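Local coordinates for protein globin III, extracellular (Lumbricus terrestris, PDB 1X9F) that probably carries oxygen on its heme iron as one of the globin subunits of earthworm erythrocruorin, a giant extracellular respiratory protein, at residues K45-V50 with K110-K115; R13-Q18 with A133-S138. All coordinates share one frame; numbering follows the deposited sequence.

From the N terminus, the chain first passes Cys-7, whose disulfide to Cys-139 already joins the N-terminal end to helix 133-148. Helix 9-20 then enters interaction 2 through residues 13-18, a contact completed only at residues 133-138, so that it closes a loop of 114 residues. Within that loop lies interaction 1, formed by residues 45-50 and 110-115. The two contacts are thus nested, not crossed, their centres about 23 Å apart. Interaction 2 packs the first and last helices together; interaction 1 joins the end of helix 28-46 and the following turn to the start of helix 110-127, beside the heme.

Interaction 1. Residues K45-V50 with K110-K115; sequences KDIPEV and KAHFKK. Unlike the reference sequence in segment 45-50: Glu-49 (reference Asp). With HEM (protoporphyrin IX containing Fe), chain R.
With CG of His-112 anti to its carbonyl carbon (chi1 -62°), the imidazole ends up beside the turn at residues 47-50, where Glu-49 swings its CG between backbone N and carbonyl carbon (chi1 74°) and extends its chain to the ring. There His-112 NE2 donates to Glu-49 OE2 at 3.2 Å, nearly straight and close to the ring plane. The carboxylate stands almost perpendicular to the imidazole, and the N-H meets OE2 from above the carboxylate plane.

Apolar groups border the ring: Val-50 CG2 sits over one face, 4.0 Å from the centroid of the His-112 ring, as a CH-pi contact, and Ile-47 CG2 approaches His-112 CD2 at 3.8 Å. Vinyl carbon CBC of the heme reaches the ring obliquely. Histidine suits this place because it is flat enough to pack here while offering a polar edge to the acid. A type I turn, closed by Val-50 N to Ile-47 O, presents these residues together.

Ile-47 CD1 also rests on Lys-115 CG at 3.7 Å. The bent lysine crosses Asp-46, its methylenes beside the carboxylate, but the charges pair elsewhere: Lys-115 NZ with Glu-118, Asp-46 OD1 with Lys-42.

Without the imidazole, as with an alanine here, Glu-49 is likely to lose its donor and a gap to open between Val-50, Ile-47 and the vinyl group.

Next along the helix, Phe-113 turns away from the turn, with heme methyl CMC over its face. His-112 and Phe-113 line the globin heme pocket, and the rest of the contact lies beside them where the B-C corner meets the start of helix G.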
ATOM      1  N   LYS C  45     -43.027  11.690  16.823  1.00 42.14           N
ATOM      2  CA  LYS C  45     -43.402  12.458  15.639  1.00 44.27           C
ATOM      3  C   LYS C  45     -44.299  11.646  14.709  1.00 45.52           C
ATOM      4  O   LYS C  45     -45.303  12.157  14.213  1.00 47.53           O
ATOM      5  CB  LYS C  45     -42.150  12.901  14.873  1.00 45.40           C
ATOM      6  CG  LYS C  45     -42.415  13.911  13.750  1.00 49.28           C
ATOM      7  CD  LYS C  45     -42.067  15.350  14.153  1.00 56.24           C
ATOM      8  CE  LYS C  45     -42.824  15.822  15.408  1.00 63.41           C
ATOM      9  NZ  LYS C  45     -42.380  17.190  15.839  1.00 67.88           N
ATOM     10  N   ASP C  46     -43.935  10.384  14.482  1.00 46.67           N
ATOM     11  CA  ASP C  46     -44.670   9.510  13.562  1.00 47.37           C
ATOM     12  C   ASP C  46     -45.942   8.926  14.155  1.00 45.89           C
ATOM     13  O   ASP C  46     -46.919   8.691  13.435  1.00 45.73           O
ATOM     14  CB  ASP C  46     -43.784   8.360  13.078  1.00 49.15           C
ATOM     15  CG  ASP C  46     -42.603   8.835  12.260  1.00 53.16           C
ATOM     16  OD1 ASP C  46     -41.723   8.003  11.959  1.00 57.39           O
ATOM     17  OD2 ASP C  46     -42.460  10.015  11.870  1.00 61.85           O
ATOM     18  N   ILE C  47     -45.924   8.656  15.455  1.00 45.79           N
ATOM     19  CA  ILE C  47     -47.085   8.085  16.124  1.00 45.82           C
ATOM     20  C   ILE C  47     -47.383   8.918  17.371  1.00 47.99           C
ATOM     21  O   ILE C  47     -46.893   8.599  18.457  1.00 47.35           O
ATOM     22  CB  ILE C  47     -46.838   6.600  16.493  1.00 45.30           C
ATOM     23  CG1 ILE C  47     -46.350   5.802  15.276  1.00 39.81           C
ATOM     24  CG2 ILE C  47     -48.119   5.967  17.069  1.00 44.56           C
ATOM     25  CD1 ILE C  47     -45.972   4.351  15.599  1.00 33.61           C
ATOM     26  N   PRO C  48     -48.197   9.969  17.218  1.00 50.00           N
ATOM     27  CA  PRO C  48     -48.368  11.001  18.258  1.00 50.18           C
ATOM     28  C   PRO C  48     -48.770  10.466  19.635  1.00 49.62           C
ATOM     29  O   PRO C  48     -48.407  11.062  20.658  1.00 49.71           O
ATOM     30  CB  PRO C  48     -49.485  11.887  17.693  1.00 51.66           C
ATOM     31  CG  PRO C  48     -50.189  11.022  16.673  1.00 51.01           C
ATOM     32  CD  PRO C  48     -49.058  10.227  16.049  1.00 50.33           C
ATOM     33  N   GLU C  49     -49.508   9.355  19.657  1.00 48.62           N
ATOM     34  CA  GLU C  49     -49.929   8.736  20.912  1.00 49.91           C
ATOM     35  C   GLU C  49     -48.724   8.358  21.786  1.00 48.80           C
ATOM     36  O   GLU C  49     -48.858   8.226  23.006  1.00 50.58           O
ATOM     37  CB  GLU C  49     -50.824   7.512  20.658  1.00 49.65           C
ATOM     38  CG  GLU C  49     -50.064   6.292  20.150  1.00 55.81           C
ATOM     39  CD  GLU C  49     -50.887   5.014  20.128  1.00 62.17           C
ATOM     40  OE1 GLU C  49     -51.441   4.625  21.183  1.00 64.14           O
ATOM     41  OE2 GLU C  49     -50.960   4.374  19.049  1.00 58.55           O
ATOM     42  N   VAL C  50     -47.558   8.198  21.156  1.00 46.81           N
ATOM     43  CA  VAL C  50     -46.315   7.865  21.865  1.00 44.85           C
ATOM     44  C   VAL C  50     -45.912   8.943  22.875  1.00 43.78           C
ATOM     45  O   VAL C  50     -45.391   8.620  23.945  1.00 43.62           O
ATOM     46  CB  VAL C  50     -45.152   7.532  20.878  1.00 44.62           C
ATOM     47  CG1 VAL C  50     -43.798   7.572  21.565  1.00 43.90           C
ATOM     48  CG2 VAL C  50     -45.366   6.162  20.249  1.00 43.86           C
ATOM     49  N   LYS C 110     -47.409  -3.384  19.707  1.00 39.00           N
ATOM     50  CA  LYS C 110     -46.511  -3.945  18.698  1.00 38.07           C
ATOM     51  C   LYS C 110     -46.182  -2.987  17.552  1.00 37.56           C
ATOM     52  O   LYS C 110     -45.045  -2.963  17.078  1.00 39.32           O
ATOM     53  CB  LYS C 110     -47.061  -5.262  18.150  1.00 36.96           C
ATOM     54  CG  LYS C 110     -46.901  -6.419  19.119  1.00 39.51           C
ATOM     55  CD  LYS C 110     -47.432  -7.712  18.542  1.00 44.39           C
ATOM     56  CE  LYS C 110     -47.472  -8.789  19.614  1.00 48.34           C
ATOM     57  NZ  LYS C 110     -47.919 -10.096  19.043  1.00 53.05           N
ATOM     58  N   ALA C 111     -47.169  -2.199  17.125  1.00 37.78           N
ATOM     59  CA  ALA C 111     -47.001  -1.274  16.000  1.00 37.10           C
ATOM     60  C   ALA C 111     -45.900  -0.254  16.266  1.00 35.39           C
ATOM     61  O   ALA C 111     -45.191   0.159  15.347  1.00 36.21           O
ATOM     62  CB  ALA C 111     -48.317  -0.573  15.685  1.00 37.02           C
ATOM     63  N   HIS C 112     -45.767   0.144  17.527  1.00 34.35           N
ATOM     64  CA  HIS C 112     -44.747   1.098  17.935  1.00 33.45           C
ATOM     65  C   HIS C 112     -43.347   0.516  17.738  1.00 32.81           C
ATOM     66  O   HIS C 112     -42.433   1.217  17.299  1.00 33.32           O
ATOM     67  CB  HIS C 112     -44.913   1.469  19.404  1.00 33.54           C
ATOM     68  CG  HIS C 112     -46.208   2.142  19.741  1.00 36.81           C
ATOM     69  ND1 HIS C 112     -46.705   2.160  21.026  1.00 37.79           N
ATOM     70  CD2 HIS C 112     -47.091   2.842  18.988  1.00 41.45           C
ATOM     71  CE1 HIS C 112     -47.837   2.838  21.051  1.00 39.51           C
ATOM     72  NE2 HIS C 112     -48.096   3.263  19.828  1.00 40.90           N
ATOM     73  N   PHE C 113     -43.185  -0.762  18.077  1.00 31.04           N
ATOM     74  CA  PHE C 113     -41.904  -1.438  17.925  1.00 30.27           C
ATOM     75  C   PHE C 113     -41.529  -1.683  16.471  1.00 31.55           C
ATOM     76  O   PHE C 113     -40.343  -1.739  16.138  1.00 31.85           O
ATOM     77  CB  PHE C 113     -41.892  -2.742  18.714  1.00 29.59           C
ATOM     78  CG  PHE C 113     -41.545  -2.562  20.159  1.00 30.79           C
ATOM     79  CD1 PHE C 113     -42.494  -2.106  21.066  1.00 31.00           C
ATOM     80  CD2 PHE C 113     -40.260  -2.842  20.615  1.00 30.43           C
ATOM     81  CE1 PHE C 113     -42.172  -1.930  22.411  1.00 32.80           C
ATOM     82  CE2 PHE C 113     -39.929  -2.674  21.954  1.00 29.81           C
ATOM     83  CZ  PHE C 113     -40.889  -2.216  22.856  1.00 28.95           C
ATOM     84  N   LYS C 114     -42.528  -1.826  15.603  1.00 31.99           N
ATOM     85  CA  LYS C 114     -42.252  -1.980  14.178  1.00 32.84           C
ATOM     86  C   LYS C 114     -41.739  -0.679  13.584  1.00 31.45           C
ATOM     87  O   LYS C 114     -40.867  -0.685  12.714  1.00 32.98           O
ATOM     88  CB  LYS C 114     -43.488  -2.452  13.417  1.00 33.98           C
ATOM     89  CG  LYS C 114     -43.245  -2.610  11.924  1.00 38.60           C
ATOM     90  CD  LYS C 114     -44.461  -3.194  11.248  1.00 44.31           C
ATOM     91  CE  LYS C 114     -44.239  -3.307   9.756  1.00 48.37           C
ATOM     92  NZ  LYS C 114     -45.429  -3.975   9.101  1.00 53.64           N
ATOM     93  N   LYS C 115     -42.283   0.431  14.071  1.00 29.75           N
ATOM     94  CA  LYS C 115     -41.857   1.749  13.644  1.00 29.95           C
ATOM     95  C   LYS C 115     -40.456   2.044  14.160  1.00 28.38           C
ATOM     96  O   LYS C 115     -39.601   2.520  13.413  1.00 29.41           O
ATOM     97  CB  LYS C 115     -42.836   2.800  14.161  1.00 30.18           C
ATOM     98  CG  LYS C 115     -43.366   3.716  13.085  1.00 30.87           C
ATOM     99  CD  LYS C 115     -42.240   4.361  12.303  1.00 32.04           C
ATOM    100  CE  LYS C 115     -42.773   5.092  11.084  1.00 40.50           C
ATOM    101  NZ  LYS C 115     -43.540   4.186  10.168  1.00 46.13           N
TER
HETATM  102  CHA HEM R 160     -39.023   1.970  29.421  1.00 29.00           C
HETATM  103  CHB HEM R 160     -35.759  -0.528  26.747  1.00 30.82           C
HETATM  104  CHC HEM R 160     -38.356   0.279  22.695  1.00 31.01           C
HETATM  105  CHD HEM R 160     -41.797   2.466  25.436  1.00 25.92           C
HETATM  106  C1A HEM R 160     -37.809   1.229  29.027  1.00 30.17           C
HETATM  107  C2A HEM R 160     -36.809   0.938  29.953  1.00 26.95           C
HETATM  108  C3A HEM R 160     -35.803   0.188  29.195  1.00 26.59           C
HETATM  109  C4A HEM R 160     -36.417   0.159  27.857  1.00 27.12           C
HETATM  110  CMA HEM R 160     -34.491  -0.400  29.651  1.00 27.67           C
HETATM  111  CAA HEM R 160     -36.756   1.312  31.410  1.00 28.76           C
HETATM  112  CBA HEM R 160     -37.179   0.129  32.260  1.00 28.19           C
HETATM  113  CGA HEM R 160     -37.063   0.548  33.701  1.00 30.10           C
HETATM  114  O1A HEM R 160     -35.940   0.506  34.246  1.00 35.26           O
HETATM  115  O2A HEM R 160     -38.096   0.927  34.291  1.00 32.20           O
HETATM  116  C1B HEM R 160     -36.200  -0.524  25.355  1.00 27.32           C
HETATM  117  C2B HEM R 160     -35.411  -1.093  24.362  1.00 32.61           C
HETATM  118  C3B HEM R 160     -36.160  -0.819  23.267  1.00 32.12           C
HETATM  119  C4B HEM R 160     -37.317  -0.164  23.631  1.00 27.91           C
HETATM  120  CMB HEM R 160     -34.080  -1.804  24.456  1.00 28.34           C
HETATM  121  CAB HEM R 160     -35.827  -1.223  22.037  1.00 29.10           C
HETATM  122  CBB HEM R 160     -35.162  -1.704  20.948  1.00 33.25           C
HETATM  123  C1C HEM R 160     -39.575   0.992  23.114  1.00 29.06           C
HETATM  124  C2C HEM R 160     -40.532   1.393  22.196  1.00 28.59           C
HETATM  125  C3C HEM R 160     -41.480   1.980  22.992  1.00 32.08           C
HETATM  126  C4C HEM R 160     -41.033   1.937  24.293  1.00 29.13           C
HETATM  127  CMC HEM R 160     -40.554   1.195  20.702  1.00 24.18           C
HETATM  128  CAC HEM R 160     -42.722   2.633  22.510  1.00 38.80           C
HETATM  129  CBC HEM R 160     -44.044   2.204  22.660  1.00 37.95           C
HETATM  130  C1D HEM R 160     -41.342   2.532  26.833  1.00 24.37           C
HETATM  131  C2D HEM R 160     -42.091   3.184  27.810  1.00 28.38           C
HETATM  132  C3D HEM R 160     -41.348   3.064  28.963  1.00 26.57           C
HETATM  133  C4D HEM R 160     -40.144   2.318  28.527  1.00 26.76           C
HETATM  134  CMD HEM R 160     -43.434   3.854  27.634  1.00 23.61           C
HETATM  135  CAD HEM R 160     -41.673   3.581  30.338  1.00 26.00           C
HETATM  136  CBD HEM R 160     -41.176   5.019  30.412  1.00 29.76           C
HETATM  137  CGD HEM R 160     -41.392   5.475  31.826  1.00 33.11           C
HETATM  138  O1D HEM R 160     -42.477   6.018  32.128  1.00 36.82           O
HETATM  139  O2D HEM R 160     -40.469   5.275  32.638  1.00 38.03           O
HETATM  140  NA  HEM R 160     -37.626   0.757  27.761  1.00 25.97           N
HETATM  141  NB  HEM R 160     -37.369   0.062  24.970  1.00 28.48           N
HETATM  142  NC  HEM R 160     -39.855   1.299  24.414  1.00 24.87           N
HETATM  143  ND  HEM R 160     -40.152   1.998  27.212  1.00 29.23           N
HETATM  144 FE   HEM R 160     -38.772   1.000  26.103  1.00 25.72          FE

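Interaction 2. Residues R13-Q18 with A133-S138; sequences RIVQKQ and ALAWKS
Val-15 and Trp-136 form the heart of this contact: methyl CG1 of Val-15 lies over the six-membered ring of the indole, 3.6 Å from its centroid and almost on the ring normal, a CH-pi contact. The other methyl, CG2, sits by the five-membered part of the indole as well as against Ala-135, with Val-15 CG2 3.6 Å from Ala-135 O. A branched valine can spread over this surface because its first torsion (chi1 165°) sets CG1 anti to the backbone N and CG2 anti to the carbonyl carbon. Ala-135 also faces Ile-14, and its small side chain fits between the helices; the axes of the two segments pass 9.0 Å apart.

Farther along the first helix, Gln-18 places its amide at the pyrrole edge of Trp-136, the two planes only 6° apart, so the flat amide continues the plane of the indole beside its polar NE1.

In the next shell, Tyr-131 stacks on Trp-136, and Asp-132 OD2 accepts a hydrogen bond from Ala-135 N in the first turn of helix 133-148. Leu-85 packs against Val-15, while an aromatic side chain of another protein chain covers part of Ile-14. The two segments cross at -100°, close to perpendicular, as the A and H helices of a globin do.

All the touching residues are buried. The indole and the valine supply most of the fit, with alanine and isoleucine at the side; this apolar packing probably fixes the crossing, while the neighbouring amide is likely to give the buried indole nitrogen a polar environment.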
ATOM      1  N   ARG C  13     -22.000 -11.178  15.090  1.00 23.79           N
ATOM      2  CA  ARG C  13     -20.619 -10.761  15.255  1.00 23.72           C
ATOM      3  C   ARG C  13     -20.369  -9.465  14.463  1.00 22.97           C
ATOM      4  O   ARG C  13     -19.648  -8.583  14.934  1.00 21.23           O
ATOM      5  CB  ARG C  13     -19.675 -11.900  14.816  1.00 26.07           C
ATOM      6  CG  ARG C  13     -18.188 -11.631  15.032  1.00 37.96           C
ATOM      7  CD  ARG C  13     -17.238 -12.571  14.262  1.00 55.56           C
ATOM      8  NE  ARG C  13     -17.354 -12.459  12.797  1.00 61.60           N
ATOM      9  CZ  ARG C  13     -16.883 -11.445  12.063  1.00 61.03           C
ATOM     10  NH1 ARG C  13     -16.260 -10.420  12.637  1.00 58.81           N
ATOM     11  NH2 ARG C  13     -17.046 -11.453  10.745  1.00 60.44           N
ATOM     12  N   ILE C  14     -20.974  -9.357  13.274  1.00 22.42           N
ATOM     13  CA  ILE C  14     -20.898  -8.135  12.460  1.00 22.76           C
ATOM     14  C   ILE C  14     -21.575  -6.980  13.199  1.00 22.48           C
ATOM     15  O   ILE C  14     -21.032  -5.876  13.274  1.00 22.99           O
ATOM     16  CB  ILE C  14     -21.538  -8.334  11.043  1.00 24.38           C
ATOM     17  CG1 ILE C  14     -20.848  -9.455  10.255  1.00 24.94           C
ATOM     18  CG2 ILE C  14     -21.529  -7.031  10.240  1.00 21.04           C
ATOM     19  CD1 ILE C  14     -19.427  -9.148   9.793  1.00 31.35           C
ATOM     20  N   VAL C  15     -22.751  -7.255  13.756  1.00 20.40           N
ATOM     21  CA  VAL C  15     -23.514  -6.251  14.493  1.00 20.72           C
ATOM     22  C   VAL C  15     -22.739  -5.716  15.706  1.00 20.29           C
ATOM     23  O   VAL C  15     -22.664  -4.503  15.907  1.00 21.87           O
ATOM     24  CB  VAL C  15     -24.927  -6.787  14.880  1.00 18.46           C
ATOM     25  CG1 VAL C  15     -25.587  -5.918  15.944  1.00 17.86           C
ATOM     26  CG2 VAL C  15     -25.818  -6.871  13.641  1.00 15.57           C
ATOM     27  N   GLN C  16     -22.147  -6.621  16.484  1.00 21.50           N
ATOM     28  CA  GLN C  16     -21.404  -6.255  17.697  1.00 24.00           C
ATOM     29  C   GLN C  16     -20.175  -5.408  17.416  1.00 25.81           C
ATOM     30  O   GLN C  16     -19.902  -4.436  18.124  1.00 26.64           O
ATOM     31  CB  GLN C  16     -20.992  -7.505  18.468  1.00 19.29           C
ATOM     32  CG  GLN C  16     -22.162  -8.201  19.114  1.00 23.31           C
ATOM     33  CD  GLN C  16     -21.764  -9.417  19.921  1.00 20.22           C
ATOM     34  OE1 GLN C  16     -20.972 -10.252  19.474  1.00 19.13           O
ATOM     35  NE2 GLN C  16     -22.337  -9.537  21.111  1.00 14.97           N
ATOM     36  N   LYS C  17     -19.441  -5.797  16.378  1.00 28.39           N
ATOM     37  CA  LYS C  17     -18.251  -5.093  15.939  1.00 27.11           C
ATOM     38  C   LYS C  17     -18.625  -3.696  15.463  1.00 27.05           C
ATOM     39  O   LYS C  17     -17.961  -2.712  15.812  1.00 28.54           O
ATOM     40  CB  LYS C  17     -17.579  -5.881  14.812  1.00 28.96           C
ATOM     41  CG  LYS C  17     -16.271  -5.285  14.324  1.00 40.20           C
ATOM     42  CD  LYS C  17     -15.797  -5.950  13.041  1.00 49.36           C
ATOM     43  CE  LYS C  17     -15.174  -7.318  13.302  1.00 58.71           C
ATOM     44  NZ  LYS C  17     -14.760  -7.975  12.029  1.00 64.03           N
ATOM     45  N   GLN C  18     -19.700  -3.607  14.685  1.00 25.99           N
ATOM     46  CA  GLN C  18     -20.121  -2.323  14.134  1.00 24.95           C
ATOM     47  C   GLN C  18     -20.663  -1.369  15.190  1.00 24.75           C
ATOM     48  O   GLN C  18     -20.363  -0.177  15.167  1.00 24.33           O
ATOM     49  CB  GLN C  18     -21.117  -2.522  12.995  1.00 21.55           C
ATOM     50  CG  GLN C  18     -20.439  -3.002  11.726  1.00 21.11           C
ATOM     51  CD  GLN C  18     -21.400  -3.355  10.606  1.00 21.59           C
ATOM     52  OE1 GLN C  18     -20.965  -3.652   9.496  1.00 26.71           O
ATOM     53  NE2 GLN C  18     -22.694  -3.332  10.885  1.00 21.84           N
ATOM     54  N   ALA C 133     -26.576  -3.765   6.390  1.00 19.88           N
ATOM     55  CA  ALA C 133     -28.017  -3.607   6.559  1.00 20.38           C
ATOM     56  C   ALA C 133     -28.728  -4.922   6.835  1.00 19.15           C
ATOM     57  O   ALA C 133     -29.672  -4.953   7.621  1.00 20.82           O
ATOM     58  CB  ALA C 133     -28.646  -2.894   5.362  1.00 19.80           C
ATOM     59  N   LEU C 134     -28.270  -6.002   6.205  1.00 19.03           N
ATOM     60  CA  LEU C 134     -28.928  -7.302   6.342  1.00 19.28           C
ATOM     61  C   LEU C 134     -28.757  -7.899   7.733  1.00 20.54           C
ATOM     62  O   LEU C 134     -29.720  -8.399   8.317  1.00 19.93           O
ATOM     63  CB  LEU C 134     -28.452  -8.283   5.262  1.00 18.93           C
ATOM     64  CG  LEU C 134     -28.840  -7.914   3.823  1.00 22.54           C
ATOM     65  CD1 LEU C 134     -28.298  -8.918   2.830  1.00 20.00           C
ATOM     66  CD2 LEU C 134     -30.349  -7.767   3.646  1.00 22.64           C
ATOM     67  N   ALA C 135     -27.537  -7.830   8.261  1.00 21.59           N
ATOM     68  CA  ALA C 135     -27.233  -8.353   9.591  1.00 21.61           C
ATOM     69  C   ALA C 135     -27.967  -7.590  10.696  1.00 23.86           C
ATOM     70  O   ALA C 135     -28.512  -8.199  11.620  1.00 25.72           O
ATOM     71  CB  ALA C 135     -25.734  -8.335   9.833  1.00 19.20           C
ATOM     72  N   TRP C 136     -27.979  -6.263  10.599  1.00 23.24           N
ATOM     73  CA  TRP C 136     -28.671  -5.446  11.583  1.00 22.88           C
ATOM     74  C   TRP C 136     -30.161  -5.694  11.516  1.00 23.99           C
ATOM     75  O   TRP C 136     -30.798  -5.878  12.548  1.00 25.63           O
ATOM     76  CB  TRP C 136     -28.368  -3.968  11.381  1.00 22.71           C
ATOM     77  CG  TRP C 136     -27.109  -3.563  12.044  1.00 21.64           C
ATOM     78  CD1 TRP C 136     -25.866  -3.558  11.496  1.00 24.08           C
ATOM     79  CD2 TRP C 136     -26.954  -3.118  13.395  1.00 21.41           C
ATOM     80  NE1 TRP C 136     -24.944  -3.127  12.419  1.00 19.11           N
ATOM     81  CE2 TRP C 136     -25.585  -2.853  13.595  1.00 23.11           C
ATOM     82  CE3 TRP C 136     -27.835  -2.913  14.462  1.00 20.43           C
ATOM     83  CZ2 TRP C 136     -25.078  -2.393  14.807  1.00 23.00           C
ATOM     84  CZ3 TRP C 136     -27.332  -2.456  15.664  1.00 20.87           C
ATOM     85  CH2 TRP C 136     -25.966  -2.201  15.827  1.00 21.82           C
ATOM     86  N   LYS C 137     -30.711  -5.722  10.302  1.00 23.61           N
ATOM     87  CA  LYS C 137     -32.141  -5.961  10.115  1.00 23.64           C
ATOM     88  C   LYS C 137     -32.632  -7.222  10.835  1.00 23.27           C
ATOM     89  O   LYS C 137     -33.592  -7.163  11.608  1.00 23.11           O
ATOM     90  CB  LYS C 137     -32.507  -6.015   8.630  1.00 23.52           C
ATOM     91  CG  LYS C 137     -34.004  -6.079   8.387  1.00 29.04           C
ATOM     92  CD  LYS C 137     -34.349  -6.185   6.911  1.00 42.99           C
ATOM     93  CE  LYS C 137     -35.850  -6.381   6.724  1.00 47.49           C
ATOM     94  NZ  LYS C 137     -36.671  -5.380   7.489  1.00 47.57           N
ATOM     95  N   SER C 138     -31.966  -8.346  10.588  1.00 20.24           N
ATOM     96  CA  SER C 138     -32.367  -9.608  11.202  1.00 21.48           C
ATOM     97  C   SER C 138     -32.130  -9.659  12.714  1.00 21.22           C
ATOM     98  O   SER C 138     -32.967 -10.187  13.449  1.00 20.35           O
ATOM     99  CB  SER C 138     -31.693 -10.791  10.503  1.00 21.85           C
ATOM    100  OG  SER C 138     -30.291 -10.754  10.698  1.00 28.87           O
TER